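Local coordinates for hydrolase (Thermus thermophilus, PDB 1UFO), which belongs to the alpha/beta-hydrolase fold enzymes and probably hydrolyses a substrate that has not been identified, at residues K37-L41 / L54-D58; Y77-Y82 / P141-P145. All blocks are in the same frame, centred on the assembly; numbering follows the deposited sequence.

How the interactions relate
Interaction 1 (37-41 with 54-58) lies in the body of the alpha/beta domain, its centre about 11 Å from the centre of the chain, whereas the centre of interaction 2 (77-82 with 141-145) lies further out, about 17 Å from it. Their centres are 23 Å apart and their nearest atoms about 12 Å. Along the chain they run in series: strand 52-56 is followed by helix 77-103, whose start provides one side of interaction 2, the loop 141-145 the other. Sequence and geometry suggest a nucleophile elbow at Ser113, with His217 and Asp183 as likely triad partners. The Ile40 side chain lies near, without touching, that presumed elbow; Val81 and Tyr82 touch Leu114, next to the presumed nucleophile.

Interaction 1: residues K37-L41 / L54-D58; sequences KEHIL and LLAFD
Leu54 meets Leu41 where the strand faces the helix: the two side chains slide past one another in opposite directions, and Leu41 CD2 rests 3.8 Å from Leu54 CB. At Leu55 the side chain turns to the other side of the sheet, onto Ala99 of helix 77-103. Ala56 comes back to the helix side, its methyl against the branch of Leu41, with Leu41 CG 3.6 Å from Ala56 CB. Ile40 CG2 reaches the same methyl, and Lys37 CB packs on the carbonyl of Ala56. Phe57 sets out away from the helix, and its ring packs on Ala92 and Val95 of helix 77-103, but its carbonyl carbon lies against Lys37 CB. Asp58 then grips Lys37 at two points. Its OD2 takes the backbone N-H of Lys37 at 2.9 Å, nearly straight at 166°, while its OD1 forms a salt bridge with Lys37 NZ, 2.9 Å away and above the carboxylate plane. A bend at the last lysine torsion (chi4 -56°) carries NZ between Asp58 and Glu38, whose OE1 makes a second salt bridge to NZ at 2.8 Å, completing a Lys37-Glu38-Asp58 network that Glu64 extends as a further partner of the ammonium. Glu38 OE2 and Asp58 OD2 are like charges 4.3 Å apart; the shared lysine, and a water that donates to Glu38 OE2 and Asp58 OD1, probably ease their repulsion. The axes of helix 37-41 and strand 54-56 come within 8.4 Å and run at 147°. This is the helix-to-strand packing of a beta-alpha-beta unit, strand 25-30, helix 37-42, strand 52-56, within an alpha/beta-hydrolase sheet.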
loop_
_atom_site.group_PDB
_atom_site.type_symbol
_atom_site.label_atom_id
_atom_site.label_comp_id
_atom_site.label_asym_id
_atom_site.label_seq_id
_atom_site.Cartn_x
_atom_site.Cartn_y
_atom_site.Cartn_z
ATOM N N LYS A 37 -16.795 6.422 -17.893
ATOM C CA LYS A 37 -17.008 5.131 -17.249
ATOM C C LYS A 37 -16.104 4.061 -17.858
ATOM O O LYS A 37 -15.586 3.224 -17.147
ATOM C CB LYS A 37 -18.510 4.749 -17.305
ATOM C CG LYS A 37 -19.039 4.571 -18.696
ATOM C CD LYS A 37 -20.570 4.568 -18.641
ATOM C CE LYS A 37 -21.228 4.278 -19.996
ATOM N NZ LYS A 37 -20.803 5.250 -21.124
ATOM N N GLU A 38 -15.861 4.108 -19.173
ATOM C CA GLU A 38 -15.005 3.053 -19.709
ATOM C C GLU A 38 -13.556 3.220 -19.281
ATOM O O GLU A 38 -12.904 2.216 -19.051
ATOM C CB GLU A 38 -15.020 3.079 -21.256
ATOM C CG GLU A 38 -16.409 2.851 -21.865
ATOM C CD GLU A 38 -17.378 4.067 -21.836
ATOM O OE1 GLU A 38 -18.590 3.822 -22.060
ATOM O OE2 GLU A 38 -16.955 5.216 -21.585
ATOM N N HIS A 39 -13.120 4.469 -19.201
ATOM C CA HIS A 39 -11.722 4.713 -18.818
ATOM C C HIS A 39 -11.443 4.217 -17.386
ATOM O O HIS A 39 -10.470 3.513 -17.165
ATOM C CB HIS A 39 -11.428 6.217 -18.894
ATOM C CG HIS A 39 -9.991 6.532 -18.664
ATOM N ND1 HIS A 39 -9.579 7.499 -17.773
ATOM C CD2 HIS A 39 -8.868 5.995 -19.201
ATOM C CE1 HIS A 39 -8.252 7.554 -17.785
ATOM N NE2 HIS A 39 -7.788 6.651 -18.646
ATOM N N ILE A 40 -12.310 4.573 -16.435
ATOM C CA ILE A 40 -11.979 4.161 -15.047
ATOM C C ILE A 40 -12.049 2.615 -14.889
ATOM O O ILE A 40 -11.167 2.030 -14.237
ATOM C CB ILE A 40 -12.895 4.926 -14.025
ATOM C CG1 ILE A 40 -12.468 4.583 -12.590
ATOM C CG2 ILE A 40 -14.348 4.508 -14.166
ATOM C CD1 ILE A 40 -11.132 5.146 -12.292
ATOM N N LEU A 41 -12.975 1.910 -15.558
ATOM C CA LEU A 41 -12.993 0.443 -15.394
ATOM C C LEU A 41 -11.731 -0.190 -16.052
ATOM O O LEU A 41 -11.201 -1.170 -15.531
ATOM C CB LEU A 41 -14.255 -0.160 -15.984
ATOM C CG LEU A 41 -15.501 0.285 -15.170
ATOM C CD1 LEU A 41 -16.645 -0.623 -15.651
ATOM C CD2 LEU A 41 -15.330 0.166 -13.651
ATOM N N LEU A 54 -17.828 -4.933 -11.232
ATOM C CA LEU A 54 -17.530 -3.484 -11.377
ATOM C C LEU A 54 -18.656 -2.766 -12.032
ATOM O O LEU A 54 -19.204 -3.214 -13.051
ATOM C CB LEU A 54 -16.333 -3.272 -12.256
ATOM C CG LEU A 54 -15.140 -4.193 -11.939
ATOM C CD1 LEU A 54 -13.991 -3.860 -12.995
ATOM C CD2 LEU A 54 -14.655 -3.990 -10.501
ATOM N N LEU A 55 -18.964 -1.602 -11.495
ATOM C CA LEU A 55 -19.983 -0.697 -12.048
ATOM C C LEU A 55 -19.385 0.707 -12.226
ATOM O O LEU A 55 -18.689 1.140 -11.354
ATOM C CB LEU A 55 -21.134 -0.515 -11.051
ATOM C CG LEU A 55 -21.842 -1.814 -10.670
ATOM C CD1 LEU A 55 -22.955 -1.510 -9.597
ATOM C CD2 LEU A 55 -22.581 -2.390 -11.857
ATOM N N ALA A 56 -19.700 1.386 -13.328
ATOM C CA ALA A 56 -19.244 2.777 -13.517
ATOM C C ALA A 56 -20.244 3.476 -14.401
ATOM O O ALA A 56 -20.824 2.853 -15.302
ATOM C CB ALA A 56 -17.874 2.769 -14.183
ATOM N N PHE A 57 -20.499 4.747 -14.132
ATOM C CA PHE A 57 -21.367 5.483 -15.023
ATOM C C PHE A 57 -20.721 6.821 -15.290
ATOM O O PHE A 57 -19.793 7.237 -14.557
ATOM C CB PHE A 57 -22.771 5.633 -14.443
ATOM C CG PHE A 57 -22.846 6.438 -13.142
ATOM C CD1 PHE A 57 -23.187 7.805 -13.180
ATOM C CD2 PHE A 57 -22.553 5.832 -11.894
ATOM C CE1 PHE A 57 -23.250 8.566 -11.966
ATOM C CE2 PHE A 57 -22.621 6.573 -10.684
ATOM C CZ PHE A 57 -22.974 7.945 -10.734
ATOM N N ASP A 58 -21.163 7.494 -16.370
ATOM C CA ASP A 58 -20.574 8.781 -16.704
ATOM C C ASP A 58 -21.091 9.909 -15.807
ATOM O O ASP A 58 -22.280 9.990 -15.513
ATOM C CB ASP A 58 -20.922 9.150 -18.161
ATOM C CG ASP A 58 -20.208 8.298 -19.172
ATOM O OD1 ASP A 58 -20.827 7.973 -20.235
ATOM O OD2 ASP A 58 -19.042 7.949 -18.931
HETATM O O HOH W 1 -18.605 7.243 -22.186
#

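Interaction 2: residues Y77-Y82 / P141-P145; sequences YVEEVY and PMKLP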
loop_
_atom_site.group_PDB
_atom_site.type_symbol
_atom_site.label_atom_id
_atom_site.label_comp_id
_atom_site.label_asym_id
_atom_site.label_seq_id
_atom_site.Cartn_x
_atom_site.Cartn_y
_atom_site.Cartn_z
ATOM N N TYR A 77 -14.537 27.829 -14.258
ATOM C CA TYR A 77 -14.047 26.437 -14.263
ATOM C C TYR A 77 -14.270 25.666 -12.985
ATOM O O TYR A 77 -14.928 24.605 -12.994
ATOM C CB TYR A 77 -12.567 26.427 -14.579
ATOM C CG TYR A 77 -11.926 25.043 -14.518
ATOM C CD1 TYR A 77 -12.316 24.040 -15.402
ATOM C CD2 TYR A 77 -10.842 24.801 -13.667
ATOM C CE1 TYR A 77 -11.602 22.805 -15.444
ATOM C CE2 TYR A 77 -10.123 23.607 -13.700
ATOM C CZ TYR A 77 -10.520 22.610 -14.603
ATOM O OH TYR A 77 -9.805 21.420 -14.670
ATOM N N VAL A 78 -13.786 26.227 -11.885
ATOM C CA VAL A 78 -13.860 25.540 -10.597
ATOM C C VAL A 78 -15.308 25.356 -10.211
ATOM O O VAL A 78 -15.708 24.245 -9.733
ATOM C CB VAL A 78 -13.089 26.319 -9.520
ATOM C CG1 VAL A 78 -13.376 25.736 -8.150
ATOM C CG2 VAL A 78 -11.585 26.282 -9.807
ATOM N N GLU A 79 -16.109 26.426 -10.375
ATOM C CA GLU A 79 -17.522 26.327 -10.060
ATOM C C GLU A 79 -18.163 25.151 -10.815
ATOM O O GLU A 79 -18.926 24.364 -10.244
ATOM C CB GLU A 79 -18.206 27.624 -10.501
ATOM C CG GLU A 79 -19.655 27.687 -10.203
ATOM C CD GLU A 79 -20.233 29.046 -10.545
ATOM O OE1 GLU A 79 -20.600 29.698 -9.599
ATOM O OE2 GLU A 79 -20.314 29.393 -11.732
ATOM N N GLU A 80 -17.878 25.090 -12.111
ATOM C CA GLU A 80 -18.478 24.041 -12.936
ATOM C C GLU A 80 -17.940 22.630 -12.595
ATOM O O GLU A 80 -18.700 21.614 -12.607
ATOM C CB GLU A 80 -18.248 24.392 -14.410
ATOM C CG GLU A 80 -19.207 25.562 -14.755
ATOM C CD GLU A 80 -19.089 26.073 -16.193
ATOM O OE1 GLU A 80 -19.616 27.206 -16.410
ATOM O OE2 GLU A 80 -18.499 25.384 -17.062
ATOM N N VAL A 81 -16.673 22.569 -12.218
ATOM C CA VAL A 81 -16.078 21.266 -11.857
ATOM C C VAL A 81 -16.779 20.758 -10.597
ATOM O O VAL A 81 -17.195 19.575 -10.544
ATOM C CB VAL A 81 -14.559 21.437 -11.597
ATOM C CG1 VAL A 81 -14.000 20.205 -10.824
ATOM C CG2 VAL A 81 -13.825 21.553 -12.908
ATOM N N TYR A 82 -16.975 21.603 -9.582
ATOM C CA TYR A 82 -17.605 21.050 -8.379
ATOM C C TYR A 82 -19.112 20.879 -8.460
ATOM O O TYR A 82 -19.709 20.092 -7.685
ATOM C CB TYR A 82 -17.166 21.811 -7.130
ATOM C CG TYR A 82 -15.719 21.496 -6.838
ATOM C CD1 TYR A 82 -14.714 22.427 -7.058
ATOM C CD2 TYR A 82 -15.348 20.216 -6.445
ATOM C CE1 TYR A 82 -13.384 22.101 -6.890
ATOM C CE2 TYR A 82 -13.981 19.842 -6.306
ATOM C CZ TYR A 82 -13.005 20.799 -6.538
ATOM O OH TYR A 82 -11.699 20.358 -6.572
ATOM N N PRO A 141 -11.279 20.344 -1.828
ATOM C CA PRO A 141 -11.392 20.813 -3.210
ATOM C C PRO A 141 -10.091 21.518 -3.569
ATOM O O PRO A 141 -9.323 21.883 -2.692
ATOM C CB PRO A 141 -12.567 21.779 -3.195
ATOM C CG PRO A 141 -12.482 22.369 -1.800
ATOM C CD PRO A 141 -12.114 21.133 -0.904
HETATM N N MSE A 142 -9.826 21.570 -4.856
HETATM C CA MSE A 142 -8.586 22.184 -5.293
HETATM C C MSE A 142 -8.394 23.583 -4.801
HETATM O O MSE A 142 -9.309 24.343 -4.520
HETATM C CB MSE A 142 -8.507 22.170 -6.831
HETATM C CG MSE A 142 -9.510 23.140 -7.503
HETATM SE SE MSE A 142 -9.388 23.058 -9.444
HETATM C CE MSE A 142 -10.705 21.783 -9.752
ATOM N N LYS A 143 -7.131 23.948 -4.694
ATOM C CA LYS A 143 -6.825 25.316 -4.321
ATOM C C LYS A 143 -7.472 26.204 -5.379
ATOM O O LYS A 143 -7.316 25.956 -6.560
ATOM C CB LYS A 143 -5.300 25.443 -4.309
ATOM C CG LYS A 143 -4.725 24.144 -3.741
ATOM C CD LYS A 143 -3.322 24.231 -3.135
ATOM C CE LYS A 143 -2.582 22.855 -3.305
ATOM N NZ LYS A 143 -2.339 22.574 -4.719
ATOM N N LEU A 144 -8.133 27.281 -4.944
ATOM C CA LEU A 144 -8.845 28.170 -5.857
ATOM C C LEU A 144 -7.905 29.057 -6.648
ATOM O O LEU A 144 -7.277 29.933 -6.074
ATOM C CB LEU A 144 -9.843 29.032 -5.066
ATOM C CG LEU A 144 -10.944 29.558 -5.970
ATOM C CD1 LEU A 144 -11.889 28.463 -6.344
ATOM C CD2 LEU A 144 -11.726 30.690 -5.219
ATOM N N PRO A 145 -7.798 28.852 -7.962
ATOM C CA PRO A 145 -6.871 29.687 -8.772
ATOM C C PRO A 145 -7.366 31.103 -8.853
ATOM O O PRO A 145 -8.546 31.350 -8.782
ATOM C CB PRO A 145 -6.898 29.046 -10.144
ATOM C CG PRO A 145 -7.637 27.643 -9.931
ATOM C CD PRO A 145 -8.561 27.925 -8.798
#
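Tyr82 lays one face of its ring over Pro141, whose CB stands 4.0 Å from the ring centroid and 29° off the normal, a CH-pi contact between side chains that cross at about a right angle. The phenol oxygen goes on to take the backbone N-H of the next residue: Met142 N lies 2.8 Å from Tyr82 OH, in an almost linear bond of 173°. Met142, here selenomethionine, bends at its last torsion (chi3 93°), which brings CE back beside the phenol and within 3.8 Å of Val81 CG1. The Met142 and Val78 side chains slide past each other in opposite directions, and SE makes a looser, oblique Met-aromatic contact with the Tyr77 ring. Val78 CG1 lies 3.6 Å from Leu144 CD1, while Val78 CG2, beside the Met142 selenium, also reaches toward the Pro145 ring, 3.6 Å from its CD. Replacing Tyr82 with a leucine would probably leave the N-H of Met142 without its acceptor and Pro141 without the ring it packs on. The start of helix 77-103 packs here against the loop that follows strand 132-135 and leads to helix 153-160. Tyr159 of helix 153-160 touches Val78, Pro141 and Leu144, and its OH is hydrogen-bonded to the carbonyl O of Met142; Phe117 of helix 114-124 meets Tyr82 edge-to-face.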